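PDB 4QFN: ABC transporter periplasmic peptide-binding protein, which probably binds short peptides such as dipeptides in the periplasm and delivers them to an ABC transporter for uptake. Local coordinates for residues A[289-294]-A[382-387]; A[358-363]-A[401-406]. All coordinates share one frame; numbering follows the deposited sequence.

Overall arrangement
The centre of contact 1 lies about 11 Å from the centre of the chain, and the contact borders the ligand site, where Arg383 and Tyr385 hold the alpha-carboxylate of a bound glutamic acid; a bound glycine lies about 4 Å from the Tyr385 side chain. The centre of contact 2 lies about 34 Å from the chain centre, at a peripheral helix. The two centres are 27 Å apart and their nearest atoms about 16 Å, so they do not touch. Strand pairing connects them: 405-410 runs parallel to 372-378, which runs parallel to 428-434, which pairs antiparallel with 291-297. Along the chain their segments alternate, 358-363 and 401-406 flanking the ligand-binding loop 382-387.

Contact 1 (A[289-294]-A[382-387]); sequences NLNIGY and SRIYNP. With GLU (glutamic acid), chain D.
Tyr385 meets the strand with its CB and the near end of its ring, CB lying 3.4 Å from Ile292 O and CD1 3.8 Å from Gly293 CA, oblique to the ring. Its CG sits between the backbone N and the carbonyl carbon (chi1 52°), which turns the ring off the strand toward the ligand. There Tyr385 OH donates a short 2.5 Å hydrogen bond to OXT of the bound glutamic acid's alpha-carboxylate. Ile384 CG2 packs 3.6 Å from Asn291 CG, while the whole side chain runs nearly at right angles to Asn289. Gly293 CA makes a CA-H...O contact to Tyr385 O (3.6 Å, 150° at H); having no side chain, Gly293 lets this carbonyl come so close to the strand.

A type I turn from Arg383 to Asn386, with Asn386 N bonded to Arg383 O, presents Arg383 and Tyr385 to the same carboxylate. Arg383, whose CB lies over one face of the Tyr385 ring, offset toward its rim, bends its chain to bring the guanidinium edge-on: NE reaches OXT at 2.9 Å and NH2 reaches O at 2.9 Å. An alanine here removes the guanidinium, and would probably leave the carboxylate to Tyr385 OH on this side and Glu36 without its salt-bridge mate. Strand 291-297 lies between antiparallel neighbours 428-434 and 500-513, and the loop between strand 372-378 and helix 389-401 packs against it.

Contact 2 (A[358-363]-A[401-406]); sequences LAKKLL and RKIGVN
Ile403 meets Ala359, Lys360 and Leu363 on one side of the helix, and most of the contact is apolar. Its CG1 stands between the backbone N and the carbonyl carbon (chi1 62°) and the chain then extends, carrying CD1 to 4.1 Å from Ala359 CB. Leu363 CD1 lies 3.5 Å from Ile403 O and 4.0 Å from Val405 CG2, with the leucine and valine side chains set obliquely to each other.

Lys360 runs past Ile403 in the opposite direction, its methylene CD 4.2 Å from Ile403 CB, and ends with NZ 3.7 Å from Ile403 O. No hydrogen bond crosses between the segments, so the approach of the ammonium group to this carbonyl is at most a loose electrostatic one.

Gly404, with a positive phi of 85°, is the C-prime residue of a Schellman motif that ends the preceding helix: its N bonds to Arg401 O at 3.0 Å, and Val405 N to the carbonyl of the residue before Arg401.

Helix 356-365 is thereby packed against the turn between helix 389-401 and the strand that follows it; Ala316 touches both Ala359 and Ile403, Leu313 of helix 307-315 meets Val405, and Phe372 of strand 372-378 touches both Leu363 and Val405.

Contact 1 (A[289-294]-A[382-387])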
loop_
_atom_site.group_PDB
_atom_site.type_symbol
_atom_site.label_atom_id
_atom_site.label_comp_id
_atom_site.label_asym_id
_atom_site.label_seq_id
_atom_site.Cartn_x
_atom_site.Cartn_y
_atom_site.Cartn_z
ATOM N N ASN A 289 -3.321 9.528 -9.432
ATOM C CA ASN A 289 -3.236 8.708 -8.240
ATOM C C ASN A 289 -2.097 9.178 -7.377
ATOM O O ASN A 289 -1.045 9.545 -7.889
ATOM C CB ASN A 289 -3.015 7.240 -8.625
ATOM C CG ASN A 289 -2.800 6.354 -7.419
ATOM O OD1 ASN A 289 -1.674 6.188 -6.942
ATOM N ND2 ASN A 289 -3.885 5.791 -6.907
ATOM N N LEU A 290 -2.301 9.156 -6.067
ATOM C CA LEU A 290 -1.262 9.549 -5.122
ATOM C C LEU A 290 -0.248 8.421 -4.942
ATOM O O LEU A 290 -0.482 7.502 -4.172
ATOM C CB LEU A 290 -1.885 9.874 -3.766
ATOM C CG LEU A 290 -2.744 11.130 -3.606
ATOM C CD1 LEU A 290 -3.269 11.175 -2.183
ATOM C CD2 LEU A 290 -1.915 12.384 -3.906
ATOM N N ASN A 291 0.879 8.496 -5.637
ATOM C CA ASN A 291 1.922 7.479 -5.511
ATOM C C ASN A 291 3.317 8.066 -5.739
ATOM O O ASN A 291 3.451 9.165 -6.289
ATOM C CB ASN A 291 1.667 6.354 -6.512
ATOM C CG ASN A 291 1.729 6.834 -7.956
ATOM O OD1 ASN A 291 0.765 7.391 -8.481
ATOM N ND2 ASN A 291 2.863 6.619 -8.602
ATOM N N ILE A 292 4.354 7.346 -5.323
ATOM C CA ILE A 292 5.733 7.741 -5.621
ATOM C C ILE A 292 6.568 6.514 -5.945
ATOM O O ILE A 292 6.525 5.511 -5.231
ATOM C CB ILE A 292 6.388 8.515 -4.450
ATOM C CG1 ILE A 292 7.870 8.803 -4.719
ATOM C CG2 ILE A 292 6.289 7.707 -3.150
ATOM C CD1 ILE A 292 8.165 9.775 -5.823
ATOM N N GLY A 293 7.307 6.588 -7.047
ATOM C CA GLY A 293 8.306 5.591 -7.389
ATOM C C GLY A 293 9.679 6.205 -7.117
ATOM O O GLY A 293 9.932 7.368 -7.454
ATOM N N TYR A 294 10.570 5.443 -6.492
ATOM C CA TYR A 294 11.828 6.015 -6.045
ATOM C C TYR A 294 12.934 4.983 -6.071
ATOM O O TYR A 294 12.693 3.790 -6.237
ATOM C CB TYR A 294 11.695 6.591 -4.622
ATOM C CG TYR A 294 11.255 5.589 -3.564
ATOM C CD1 TYR A 294 12.013 4.456 -3.299
ATOM C CD2 TYR A 294 10.096 5.789 -2.813
ATOM C CE1 TYR A 294 11.629 3.544 -2.344
ATOM C CE2 TYR A 294 9.695 4.868 -1.839
ATOM C CZ TYR A 294 10.475 3.743 -1.625
ATOM O OH TYR A 294 10.135 2.810 -0.682
ATOM N N SER A 382 4.683 -4.984 -12.601
ATOM C CA SER A 382 4.298 -3.612 -12.816
ATOM C C SER A 382 3.577 -3.065 -11.583
ATOM O O SER A 382 2.782 -3.770 -10.970
ATOM C CB SER A 382 3.418 -3.518 -14.058
ATOM O OG SER A 382 3.018 -2.181 -14.277
ATOM N N ARG A 383 3.899 -1.824 -11.204
ATOM C CA ARG A 383 3.194 -1.105 -10.138
ATOM C C ARG A 383 2.784 0.268 -10.688
ATOM O O ARG A 383 3.390 0.754 -11.645
ATOM C CB ARG A 383 4.095 -0.890 -8.902
ATOM C CG ARG A 383 4.994 -2.054 -8.495
ATOM C CD ARG A 383 4.205 -3.339 -8.251
ATOM N NE ARG A 383 3.260 -3.233 -7.142
ATOM C CZ ARG A 383 2.017 -3.721 -7.163
ATOM N NH1 ARG A 383 1.548 -4.346 -8.249
ATOM N NH2 ARG A 383 1.239 -3.590 -6.088
ATOM N N ILE A 384 1.789 0.901 -10.072
ATOM C CA ILE A 384 1.357 2.238 -10.484
ATOM C C ILE A 384 2.539 3.192 -10.558
ATOM O O ILE A 384 2.664 3.963 -11.497
ATOM C CB ILE A 384 0.363 2.847 -9.482
ATOM C CG1 ILE A 384 -0.892 1.983 -9.360
ATOM C CG2 ILE A 384 0.016 4.263 -9.898
ATOM C CD1 ILE A 384 -1.784 2.387 -8.198
ATOM N N TYR A 385 3.406 3.139 -9.557
ATOM C CA TYR A 385 4.530 4.063 -9.482
ATOM C C TYR A 385 5.778 3.646 -10.279
ATOM O O TYR A 385 6.721 4.420 -10.378
ATOM C CB TYR A 385 4.907 4.306 -8.025
ATOM C CG TYR A 385 5.113 3.033 -7.266
ATOM C CD1 TYR A 385 6.307 2.317 -7.387
ATOM C CD2 TYR A 385 4.110 2.522 -6.444
ATOM C CE1 TYR A 385 6.500 1.139 -6.690
ATOM C CE2 TYR A 385 4.295 1.338 -5.756
ATOM C CZ TYR A 385 5.498 0.655 -5.883
ATOM O OH TYR A 385 5.692 -0.523 -5.214
ATOM N N ASN A 386 5.783 2.438 -10.836
ATOM C CA ASN A 386 6.894 1.963 -11.673
ATOM C C ASN A 386 6.429 0.795 -12.545
ATOM O O ASN A 386 6.391 -0.351 -12.091
ATOM C CB ASN A 386 8.094 1.534 -10.815
ATOM C CG ASN A 386 9.373 1.326 -11.641
ATOM O OD1 ASN A 386 9.323 1.057 -12.837
ATOM N ND2 ASN A 386 10.515 1.442 -10.992
ATOM N N PRO A 387 6.048 1.086 -13.800
ATOM C CA PRO A 387 5.515 0.042 -14.690
ATOM C C PRO A 387 6.545 -1.004 -15.127
ATOM O O PRO A 387 6.168 -2.029 -15.676
ATOM C CB PRO A 387 5.000 0.829 -15.909
ATOM C CG PRO A 387 5.594 2.175 -15.799
ATOM C CD PRO A 387 5.847 2.437 -14.343
HETATM N N GLU D . 2.757 -1.058 -1.210
HETATM C CA GLU D . 3.684 -1.319 -2.309
HETATM C C GLU D . 2.992 -1.852 -3.556
HETATM O O GLU D . 1.937 -2.482 -3.497
HETATM C CB GLU D . 4.798 -2.276 -1.875
HETATM C CG GLU D . 5.639 -1.757 -0.724
HETATM C CD GLU D . 5.175 -2.277 0.638
HETATM O OE1 GLU D . 5.942 -2.144 1.622
HETATM O OE2 GLU D . 4.053 -2.836 0.725
HETATM O OXT GLU D . 3.494 -1.661 -4.662
HETATM O O HOH W 1 10.717 2.628 -8.331
#

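Contact 2 (A[358-363]-A[401-406])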
loop_
_atom_site.group_PDB
_atom_site.type_symbol
_atom_site.label_atom_id
_atom_site.label_comp_id
_atom_site.label_asym_id
_atom_site.label_seq_id
_atom_site.Cartn_x
_atom_site.Cartn_y
_atom_site.Cartn_z
ATOM N N LEU A 358 29.453 15.829 -13.003
ATOM C CA LEU A 358 29.321 16.185 -11.596
ATOM C C LEU A 358 29.263 14.905 -10.758
ATOM O O LEU A 358 29.803 14.853 -9.652
ATOM C CB LEU A 358 28.066 17.036 -11.387
ATOM C CG LEU A 358 27.997 17.996 -10.196
ATOM C CD1 LEU A 358 26.689 17.836 -9.415
ATOM C CD2 LEU A 358 29.192 17.819 -9.288
ATOM N N ALA A 359 28.615 13.875 -11.306
ATOM C CA ALA A 359 28.503 12.567 -10.655
ATOM C C ALA A 359 29.876 11.945 -10.425
ATOM O O ALA A 359 30.178 11.477 -9.329
ATOM C CB ALA A 359 27.629 11.619 -11.493
ATOM N N LYS A 360 30.686 11.937 -11.481
ATOM C CA LYS A 360 32.060 11.454 -11.446
ATOM C C LYS A 360 32.904 12.225 -10.423
ATOM O O LYS A 360 33.712 11.643 -9.688
ATOM C CB LYS A 360 32.679 11.600 -12.832
ATOM C CG LYS A 360 34.068 11.008 -12.963
ATOM C CD LYS A 360 34.027 9.494 -12.916
ATOM C CE LYS A 360 35.420 8.892 -12.950
ATOM N NZ LYS A 360 35.343 7.465 -13.358
ATOM N N LYS A 361 32.700 13.537 -10.379
ATOM C CA LYS A 361 33.452 14.424 -9.502
ATOM C C LYS A 361 33.162 14.164 -8.021
ATOM O O LYS A 361 34.051 14.253 -7.170
ATOM C CB LYS A 361 33.136 15.876 -9.866
ATOM C CG LYS A 361 34.058 16.902 -9.243
ATOM C CD LYS A 361 34.075 18.187 -10.066
ATOM C CE LYS A 361 35.069 19.197 -9.502
ATOM N NZ LYS A 361 36.458 18.649 -9.420
ATOM N N LEU A 362 31.913 13.838 -7.714
ATOM C CA LEU A 362 31.525 13.546 -6.343
ATOM C C LEU A 362 31.991 12.158 -5.945
ATOM O O LEU A 362 32.439 11.949 -4.827
ATOM C CB LEU A 362 30.011 13.651 -6.188
ATOM C CG LEU A 362 29.461 15.050 -6.455
ATOM C CD1 LEU A 362 27.937 15.038 -6.495
ATOM C CD2 LEU A 362 29.974 16.008 -5.400
ATOM N N LEU A 363 31.868 11.212 -6.870
ATOM C CA LEU A 363 32.234 9.827 -6.617
ATOM C C LEU A 363 33.696 9.763 -6.190
ATOM O O LEU A 363 34.070 9.001 -5.299
ATOM C CB LEU A 363 32.040 9.008 -7.887
ATOM C CG LEU A 363 31.329 7.663 -7.791
ATOM C CD1 LEU A 363 31.978 6.693 -8.755
ATOM C CD2 LEU A 363 31.350 7.107 -6.374
ATOM N N ARG A 401 27.461 2.540 -15.212
ATOM C CA ARG A 401 28.675 1.993 -15.792
ATOM C C ARG A 401 29.580 3.122 -16.281
ATOM O O ARG A 401 30.808 3.028 -16.181
ATOM C CB ARG A 401 28.347 1.047 -16.943
ATOM C CG ARG A 401 29.552 0.300 -17.462
ATOM C CD ARG A 401 29.185 -0.671 -18.567
ATOM N NE ARG A 401 30.361 -1.349 -19.107
ATOM C CZ ARG A 401 30.941 -2.407 -18.542
ATOM N NH1 ARG A 401 30.458 -2.909 -17.411
ATOM N NH2 ARG A 401 32.008 -2.962 -19.106
ATOM N N LYS A 402 28.968 4.198 -16.779
ATOM C CA LYS A 402 29.725 5.325 -17.337
ATOM C C LYS A 402 30.566 6.096 -16.313
ATOM O O LYS A 402 31.468 6.844 -16.684
ATOM C CB LYS A 402 28.812 6.281 -18.120
ATOM C CG LYS A 402 28.206 5.650 -19.370
ATOM C CD LYS A 402 27.170 6.560 -20.026
ATOM C CE LYS A 402 26.535 5.878 -21.241
ATOM N NZ LYS A 402 25.447 6.695 -21.860
ATOM N N ILE A 403 30.286 5.921 -15.029
ATOM C CA ILE A 403 31.147 6.534 -14.022
ATOM C C ILE A 403 31.857 5.478 -13.181
ATOM O O ILE A 403 32.358 5.770 -12.099
ATOM C CB ILE A 403 30.381 7.502 -13.120
ATOM C CG1 ILE A 403 29.287 6.755 -12.346
ATOM C CG2 ILE A 403 29.790 8.614 -13.950
ATOM C CD1 ILE A 403 28.542 7.629 -11.347
ATOM N N GLY A 404 31.883 4.250 -13.689
ATOM C CA GLY A 404 32.618 3.170 -13.058
ATOM C C GLY A 404 31.896 2.425 -11.947
ATOM O O GLY A 404 32.509 1.623 -11.232
ATOM N N VAL A 405 30.602 2.677 -11.783
ATOM C CA VAL A 405 29.815 1.877 -10.840
ATOM C C VAL A 405 29.215 0.661 -11.546
ATOM O O VAL A 405 28.425 0.791 -12.470
ATOM C CB VAL A 405 28.720 2.688 -10.150
ATOM C CG1 VAL A 405 27.862 1.771 -9.271
ATOM C CG2 VAL A 405 29.331 3.809 -9.325
ATOM N N ASN A 406 29.608 -0.523 -11.098
ATOM C CA ASN A 406 29.205 -1.765 -11.729
ATOM C C ASN A 406 27.953 -2.349 -11.063
ATOM O O ASN A 406 28.008 -2.884 -9.955
ATOM C CB ASN A 406 30.371 -2.748 -11.671
ATOM C CG ASN A 406 30.028 -4.101 -12.251
ATOM O OD1 ASN A 406 29.071 -4.240 -13.006
ATOM N ND2 ASN A 406 30.815 -5.116 -11.893
#